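Local coordinates for putative cell adhesion protein (Parabacteroides distasonis, PDB 3LIU), which probably serves as a pilus subunit of the FimA/Mfa1 fimbrillin family and takes part in cell adhesion, at residues Ala41-Leu46 with Val169-Asp174; His85-Ala90 with Ser213-Glu218. All blocks are in the same frame, centred on the assembly; numbering follows the deposited sequence.

Overall arrangement
Both contacts are buried and lie on the same side of the chain's centre, their own centres about 11 Å apart, but contact 1 is less enclosed, Ala41 and Leu171 being partly exposed. Contact 1 (41-46 with 169-174) draws on strand 45-52 and contact 2 (85-90 with 213-218) on its antiparallel neighbour 82-90. Contact 1 packs against one face of strand 82-90, where Leu46 and Leu171 meet Val88 and Ala90; contact 2 uses Val87 and Val89, which point to the other face. Their segments alternate along the chain. Neither has a hydrogen bond between its segments. Contact 2 is purely aliphatic, whereas contact 1 adds the guanidinium of Arg173 beside Ala41, tied to residues beyond both segments.

Contact 1. Residues Ala41-Leu46 with Val169-Asp174; sequences ADVNTL and VPLVRD
Leu171 reaches across to Leu46 and Val43 with a single methyl, CD1, which lies 4.1 Å from Leu46 CD2 and 4.4 Å from Val43 CG2. Both leucines swing CG away from their carbonyl carbon (chi1 -57° in Leu171, -67° in Leu46), and from there the two side chains cross obliquely, meeting by one methyl each. Val43 comes in with one branch only, at the end of the Leu171 chain. Two residues on, Arg173 does not aim its CB at the partner segment; its chain runs extended from CG to NE and carries the guanidinium to Ala41. There NH2 lies 4.0 Å from Ala41 CA, a packing contact, while the Arg173 charge is met by a salt bridge from NH2 to Asp40, the residue before Ala41. NH1 is hydrogen-bonded to Asn357 and to the Trp392 carbonyl, so partners at both NH1 and NH2 probably restrain the group's rotation. The apolar end of the contact rests on strand 82-90, where both leucines touch Val88 and Ala90. Strand 127-136 lies alongside, with Met127 against Val43 and Arg173, and Ala64 of strand 57-66 packs on Val43.

Contact 2. Residues His85-Ala90 with Ser213-Glu218; sequences HVVVVA and SVASTE
Strand residues Val87 and Val89 face an irregular run that follows strand 193-213, and the closest pair of CA atoms, Val89 CA and Val214 CA, is 7.5 Å apart. No hydrogen bond joins the segments; aliphatic side chains bridge the distance. Val89 and Val214 make the tighter pair: Val214 CG2 approaches both methyls of Val89, at 3.6 Å from CG1 and 3.8 Å from CG2, setting one methyl against a fork. That methyl is anti to the Val214 backbone N, with chi1 at 72° leaving CG1 between N and the carbonyl carbon. Farther along, Val87 CG2 lies 4.0 Å from Ala215 CB in one of two modelled conformers of Val87, a less certain contact. Ser216 turns its CB away from the strand, and its OG donates to the Glu218 carbonyl oxygen over 2.6 Å, in the carbonyl plane with a C=O...OG angle of 159°, which ties the run back on itself. Phe109 of helix 106-110 touches both strand valines, and Thr126 packs on Val89 and Val214. The arrangement is hydrophobic core packing, in which a connecting segment and a short helix bury one face of a strand in the FimA-family region, assigned to the transthyretin clan.

Contact 1. Residues Ala41-Leu46 with Val169-Asp174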
ATOM      1  N   ALA A  41      -8.167   1.801  -9.947  1.00 14.59           N
ATOM      2  CA  ALA A  41      -7.707   0.901 -10.996  1.00 15.30           C
ATOM      3  C   ALA A  41      -7.198   1.659 -12.223  1.00 16.03           C
ATOM      4  O   ALA A  41      -6.810   1.036 -13.214  1.00 14.68           O
ATOM      5  CB  ALA A  41      -8.849  -0.093 -11.418  1.00 15.07           C
ATOM      6  N   ASP A  42      -7.199   2.992 -12.196  1.00 13.41           N
ATOM      7  CA  ASP A  42      -6.772   3.727 -13.398  1.00 14.20           C
ATOM      8  C   ASP A  42      -5.281   3.420 -13.753  1.00 13.13           C
ATOM      9  O   ASP A  42      -4.429   3.348 -12.871  1.00 14.14           O
ATOM     10  CB  ASP A  42      -6.915   5.249 -13.246  1.00 15.33           C
ATOM     11  CG  ASP A  42      -8.362   5.727 -13.138  1.00 14.64           C
ATOM     12  OD1 ASP A  42      -9.313   4.940 -13.332  1.00 16.94           O
ATOM     13  OD2 ASP A  42      -8.523   6.928 -12.841  1.00 17.87           O
ATOM     14  N   VAL A  43      -5.018   3.287 -15.055  1.00  8.90           N
ATOM     15  CA  VAL A  43      -3.700   3.168 -15.633  1.00 12.98           C
ATOM     16  C   VAL A  43      -3.556   4.310 -16.581  1.00 12.88           C
ATOM     17  O   VAL A  43      -4.118   4.307 -17.666  1.00 15.25           O
ATOM     18  CB  VAL A  43      -3.552   1.833 -16.349  1.00 14.09           C
ATOM     19  CG1 VAL A  43      -2.258   1.779 -17.128  1.00 16.01           C
ATOM     20  CG2 VAL A  43      -3.686   0.686 -15.292  1.00 14.18           C
ATOM     21  N   ASN A  44      -2.827   5.327 -16.168  1.00 13.37           N
ATOM     22  CA  ASN A  44      -2.687   6.547 -16.984  1.00 15.08           C
ATOM     23  C   ASN A  44      -1.406   6.549 -17.814  1.00 14.35           C
ATOM     24  O   ASN A  44      -1.389   6.911 -18.978  1.00 13.19           O
ATOM     25  CB  ASN A  44      -2.671   7.732 -16.034  1.00 16.07           C
ATOM     26  CG  ASN A  44      -3.919   7.823 -15.238  1.00 16.27           C
ATOM     27  OD1 ASN A  44      -5.002   7.674 -15.782  1.00 19.82           O
ATOM     28  ND2 ASN A  44      -3.791   8.089 -13.943  1.00 16.15           N
ATOM     29  N   THR A  45      -0.312   6.126 -17.196  1.00 14.95           N
ATOM     30  CA  THR A  45       0.979   6.065 -17.884  1.00 12.18           C
ATOM     31  C   THR A  45       1.548   4.690 -17.645  1.00 11.54           C
ATOM     32  O   THR A  45       1.263   4.076 -16.608  1.00 13.87           O
ATOM     33  CB  THR A  45       2.009   7.120 -17.371  1.00 11.59           C
ATOM     34  OG1 THR A  45       2.324   6.862 -15.997  1.00 10.48           O
ATOM     35  CG2 THR A  45       1.513   8.575 -17.536  1.00 15.30           C
ATOM     36  N   LEU A  46       2.353   4.231 -18.597  1.00 10.50           N
ATOM     37  CA  LEU A  46       3.179   3.034 -18.434  1.00 13.16           C
ATOM     38  C   LEU A  46       4.649   3.345 -18.684  1.00 13.29           C
ATOM     39  O   LEU A  46       5.022   3.946 -19.717  1.00 12.29           O
ATOM     40  CB  LEU A  46       2.737   1.922 -19.379  1.00 11.72           C
ATOM     41  CG  LEU A  46       1.344   1.395 -19.032  1.00 12.58           C
ATOM     42  CD1 LEU A  46       0.898   0.445 -20.137  1.00 24.13           C
ATOM     43  CD2 LEU A  46       1.344   0.675 -17.707  1.00  7.34           C
ATOM     44  N   VAL A 169      -0.513  -8.281 -19.842  1.00 13.67           N
ATOM     45  CA  VAL A 169       0.362  -8.332 -18.660  1.00 16.15           C
ATOM     46  C   VAL A 169      -0.381  -7.824 -17.433  1.00 14.46           C
ATOM     47  O   VAL A 169      -0.884  -6.701 -17.444  1.00 13.55           O
ATOM     48  CB  VAL A 169       1.638  -7.525 -18.833  1.00 15.17           C
ATOM     49  CG1 VAL A 169       2.607  -7.778 -17.631  1.00  9.90           C
ATOM     50  CG2 VAL A 169       2.265  -7.889 -20.174  1.00 13.04           C
ATOM     51  N   PRO A 170      -0.506  -8.672 -16.391  1.00 15.80           N
ATOM     52  CA  PRO A 170      -1.157  -8.203 -15.152  1.00 15.15           C
ATOM     53  C   PRO A 170      -0.265  -7.251 -14.382  1.00 13.57           C
ATOM     54  O   PRO A 170       0.968  -7.363 -14.436  1.00 14.03           O
ATOM     55  CB  PRO A 170      -1.409  -9.493 -14.332  1.00 16.11           C
ATOM     56  CG  PRO A 170      -0.662 -10.557 -14.968  1.00 16.91           C
ATOM     57  CD  PRO A 170      -0.036 -10.061 -16.277  1.00 16.03           C
ATOM     58  N   LEU A 171      -0.892  -6.280 -13.736  1.00 14.13           N
ATOM     59  CA  LEU A 171      -0.202  -5.324 -12.871  1.00 14.57           C
ATOM     60  C   LEU A 171      -0.733  -5.506 -11.471  1.00 17.60           C
ATOM     61  O   LEU A 171      -1.905  -5.803 -11.309  1.00 15.16           O
ATOM     62  CB  LEU A 171      -0.404  -3.888 -13.346  1.00 16.18           C
ATOM     63  CG  LEU A 171       0.014  -3.528 -14.773  1.00 18.36           C
ATOM     64  CD1 LEU A 171      -0.281  -2.028 -15.037  1.00 13.92           C
ATOM     65  CD2 LEU A 171       1.464  -3.930 -15.083  1.00 13.38           C
ATOM     66  N   VAL A 172       0.136  -5.356 -10.469  1.00 14.58           N
ATOM     67  CA  VAL A 172      -0.250  -5.419  -9.080  1.00 12.38           C
ATOM     68  C   VAL A 172       0.073  -4.119  -8.382  1.00 13.26           C
ATOM     69  O   VAL A 172       1.184  -3.623  -8.486  1.00 13.55           O
ATOM     70  CB  VAL A 172       0.433  -6.585  -8.345  1.00 14.43           C
ATOM     71  CG1 VAL A 172      -0.022  -6.612  -6.854  1.00 12.37           C
ATOM     72  CG2 VAL A 172       0.110  -7.882  -9.041  1.00  6.54           C
ATOM     73  N   ARG A 173      -0.900  -3.577  -7.659  1.00 13.54           N
ATOM     74  CA  ARG A 173      -0.704  -2.295  -6.972  1.00 15.27           C
ATOM     75  C   ARG A 173       0.462  -2.370  -5.995  1.00 11.97           C
ATOM     76  O   ARG A 173       0.737  -3.412  -5.434  1.00 11.16           O
ATOM     77  CB  ARG A 173      -1.951  -1.862  -6.218  1.00 13.84           C
ATOM     78  CG  ARG A 173      -3.157  -1.542  -7.083  1.00 14.38           C
ATOM     79  CD  ARG A 173      -4.338  -1.113  -6.199  1.00 16.35           C
ATOM     80  NE  ARG A 173      -5.604  -0.954  -6.931  1.00 15.62           N
ATOM     81  CZ  ARG A 173      -6.412  -1.950  -7.323  1.00 18.89           C
ATOM     82  NH1 ARG A 173      -6.102  -3.198  -7.103  1.00  9.81           N
ATOM     83  NH2 ARG A 173      -7.553  -1.691  -7.962  1.00 16.58           N
ATOM     84  N   ASP A 174       1.123  -1.235  -5.799  1.00 11.85           N
ATOM     85  CA  ASP A 174       2.231  -1.120  -4.886  1.00 12.53           C
ATOM     86  C   ASP A 174       1.745  -0.613  -3.497  1.00 13.79           C
ATOM     87  O   ASP A 174       2.543  -0.486  -2.587  1.00 14.84           O
ATOM     88  CB  ASP A 174       3.296  -0.165  -5.466  1.00 15.31           C
ATOM     89  CG  ASP A 174       4.180  -0.806  -6.567  1.00 17.81           C
ATOM     90  OD1 ASP A 174       3.963  -1.959  -6.994  1.00 13.10           O
ATOM     91  OD2 ASP A 174       5.146  -0.125  -7.004  1.00 12.49           O
TER

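Contact 2. Residues His85-Ala90 with Ser213-Glu218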
ATOM      1  N   HIS A  85      14.921  -8.891 -20.153  1.00 14.65           N
ATOM      2  CA  HIS A  85      14.065  -8.851 -18.995  1.00 14.25           C
ATOM      3  C   HIS A  85      13.272  -7.538 -19.040  1.00 15.43           C
ATOM      4  O   HIS A  85      13.843  -6.480 -19.245  1.00 19.10           O
ATOM      5  CB  HIS A  85      14.882  -8.993 -17.734  1.00 16.73           C
ATOM      6  CG  HIS A  85      15.430 -10.367 -17.524  1.00 22.71           C
ATOM      7  ND1 HIS A  85      16.776 -10.621 -17.414  1.00 29.92           N
ATOM      8  CD2 HIS A  85      14.812 -11.568 -17.418  1.00 32.80           C
ATOM      9  CE1 HIS A  85      16.968 -11.916 -17.243  1.00 32.30           C
ATOM     10  NE2 HIS A  85      15.793 -12.515 -17.254  1.00 32.10           N
ATOM     11  N   VAL A  86      11.950  -7.646 -18.917  1.00 13.88           N
ATOM     12  CA  VAL A  86      11.020  -6.537 -19.119  1.00 10.88           C
ATOM     13  C   VAL A  86      10.153  -6.407 -17.887  1.00 12.90           C
ATOM     14  O   VAL A  86       9.637  -7.396 -17.401  1.00 13.05           O
ATOM     15  CB  VAL A  86      10.120  -6.822 -20.318  1.00 11.78           C
ATOM     16  CG1 VAL A  86       9.120  -5.722 -20.544  1.00 10.68           C
ATOM     17  CG2 VAL A  86      10.972  -7.063 -21.569  1.00  9.03           C
ATOM     18  N   VAL A  87      10.004  -5.176 -17.407  1.00 14.24           N
ATOM     19  CA  VAL A  87       9.120  -4.865 -16.297  0.50 12.42           C
ATOM     20  C   VAL A  87       8.314  -3.599 -16.635  1.00 14.41           C
ATOM     21  O   VAL A  87       8.806  -2.674 -17.285  1.00 13.91           O
ATOM     22  CB  VAL A  87       9.900  -4.751 -14.946  0.50 11.65           C
ATOM     23  CG1 VAL A  87      11.130  -3.831 -15.074  0.50  6.02           C
ATOM     24  CG2 VAL A  87       8.976  -4.288 -13.802  0.50 11.22           C
ATOM     25  N   VAL A  88       7.064  -3.575 -16.209  1.00 15.81           N
ATOM     26  CA  VAL A  88       6.173  -2.498 -16.514  1.00 14.43           C
ATOM     27  C   VAL A  88       5.730  -1.883 -15.209  1.00 14.87           C
ATOM     28  O   VAL A  88       5.315  -2.599 -14.286  1.00 12.25           O
ATOM     29  CB  VAL A  88       4.944  -3.036 -17.263  1.00 17.75           C
ATOM     30  CG1 VAL A  88       3.953  -1.905 -17.616  1.00 19.10           C
ATOM     31  CG2 VAL A  88       5.403  -3.785 -18.498  1.00 18.76           C
ATOM     32  N   VAL A  89       5.789  -0.553 -15.150  1.00 12.53           N
ATOM     33  CA  VAL A  89       5.308   0.211 -14.030  1.00  9.07           C
ATOM     34  C   VAL A  89       4.200   1.156 -14.490  1.00 11.44           C
ATOM     35  O   VAL A  89       4.385   1.976 -15.382  1.00 13.00           O
ATOM     36  CB  VAL A  89       6.453   1.046 -13.359  1.00 11.71           C
ATOM     37  CG1 VAL A  89       5.859   1.958 -12.216  1.00  9.19           C
ATOM     38  CG2 VAL A  89       7.549   0.118 -12.793  1.00  7.70           C
ATOM     39  N   ALA A  90       3.050   1.081 -13.854  1.00 11.16           N
ATOM     40  CA  ALA A  90       1.957   2.034 -14.107  1.00 11.87           C
ATOM     41  C   ALA A  90       2.010   3.205 -13.154  1.00 11.43           C
ATOM     42  O   ALA A  90       2.252   3.036 -11.948  1.00  8.64           O
ATOM     43  CB  ALA A  90       0.566   1.340 -13.989  1.00  8.74           C
ATOM     44  N   SER A 213       9.948  -0.098  -2.669  1.00 10.49           N
ATOM     45  CA  SER A 213      10.477  -0.421  -4.012  1.00 10.62           C
ATOM     46  C   SER A 213       9.305  -0.335  -5.030  1.00 11.51           C
ATOM     47  O   SER A 213       8.154  -0.535  -4.667  1.00 10.26           O
ATOM     48  CB  SER A 213      11.090  -1.836  -4.020  1.00 10.49           C
ATOM     49  OG  SER A 213      12.252  -1.853  -3.228  1.00  8.27           O
ATOM     50  N   VAL A 214       9.609  -0.062  -6.289  1.00 11.30           N
ATOM     51  CA  VAL A 214       8.579   0.094  -7.298  1.00  8.64           C
ATOM     52  C   VAL A 214       8.035  -1.267  -7.791  1.00 10.68           C
ATOM     53  O   VAL A 214       6.884  -1.353  -8.188  1.00 13.13           O
ATOM     54  CB  VAL A 214       9.053   0.971  -8.474  1.00 12.30           C
ATOM     55  CG1 VAL A 214      10.086   0.261  -9.360  1.00 11.64           C
ATOM     56  CG2 VAL A 214       7.851   1.462  -9.283  1.00  7.45           C
ATOM     57  N   ALA A 215       8.866  -2.301  -7.794  1.00  9.31           N
ATOM     58  CA  ALA A 215       8.458  -3.594  -8.346  1.00 11.03           C
ATOM     59  C   ALA A 215       9.237  -4.710  -7.692  1.00 11.69           C
ATOM     60  O   ALA A 215      10.285  -4.447  -7.076  1.00  8.71           O
ATOM     61  CB  ALA A 215       8.628  -3.599  -9.844  1.00  6.12           C
ATOM     62  N   SER A 216       8.688  -5.932  -7.810  1.00 11.01           N
ATOM     63  CA  SER A 216       9.305  -7.165  -7.385  1.00 13.53           C
ATOM     64  C   SER A 216       9.564  -8.097  -8.574  1.00 12.86           C
ATOM     65  O   SER A 216       8.880  -8.033  -9.606  1.00 12.45           O
ATOM     66  CB  SER A 216       8.414  -7.894  -6.372  1.00 13.71           C
ATOM     67  OG  SER A 216       7.187  -8.246  -6.964  1.00 10.74           O
ATOM     68  N   THR A 217      10.523  -9.001  -8.404  1.00 12.60           N
ATOM     69  CA  THR A 217      10.863  -9.970  -9.438  1.00 12.53           C
ATOM     70  C   THR A 217       9.705 -10.897  -9.766  1.00 14.37           C
ATOM     71  O   THR A 217       9.366 -11.137 -10.952  1.00 12.75           O
ATOM     72  CB  THR A 217      12.054 -10.844  -9.006  1.00 16.50           C
ATOM     73  OG1 THR A 217      13.207 -10.013  -8.899  1.00 15.89           O
ATOM     74  CG2 THR A 217      12.309 -11.886 -10.024  1.00 14.75           C
ATOM     75  N   GLU A 218       9.085 -11.405  -8.713  1.00 14.07           N
ATOM     76  CA  GLU A 218       7.943 -12.267  -8.855  1.00 15.68           C
ATOM     77  C   GLU A 218       6.641 -11.455  -8.834  1.00 14.30           C
ATOM     78  O   GLU A 218       6.562 -10.303  -8.360  1.00 14.17           O
ATOM     79  CB  GLU A 218       7.936 -13.357  -7.768  1.00 16.38           C
ATOM     80  CG  GLU A 218       9.238 -14.191  -7.634  1.00 22.19           C
ATOM     81  CD  GLU A 218       9.654 -14.874  -8.932  1.00 35.22           C
ATOM     82  OE1 GLU A 218       8.752 -15.297  -9.689  1.00 41.74           O
ATOM     83  OE2 GLU A 218      10.882 -14.998  -9.192  1.00 36.68           O
TER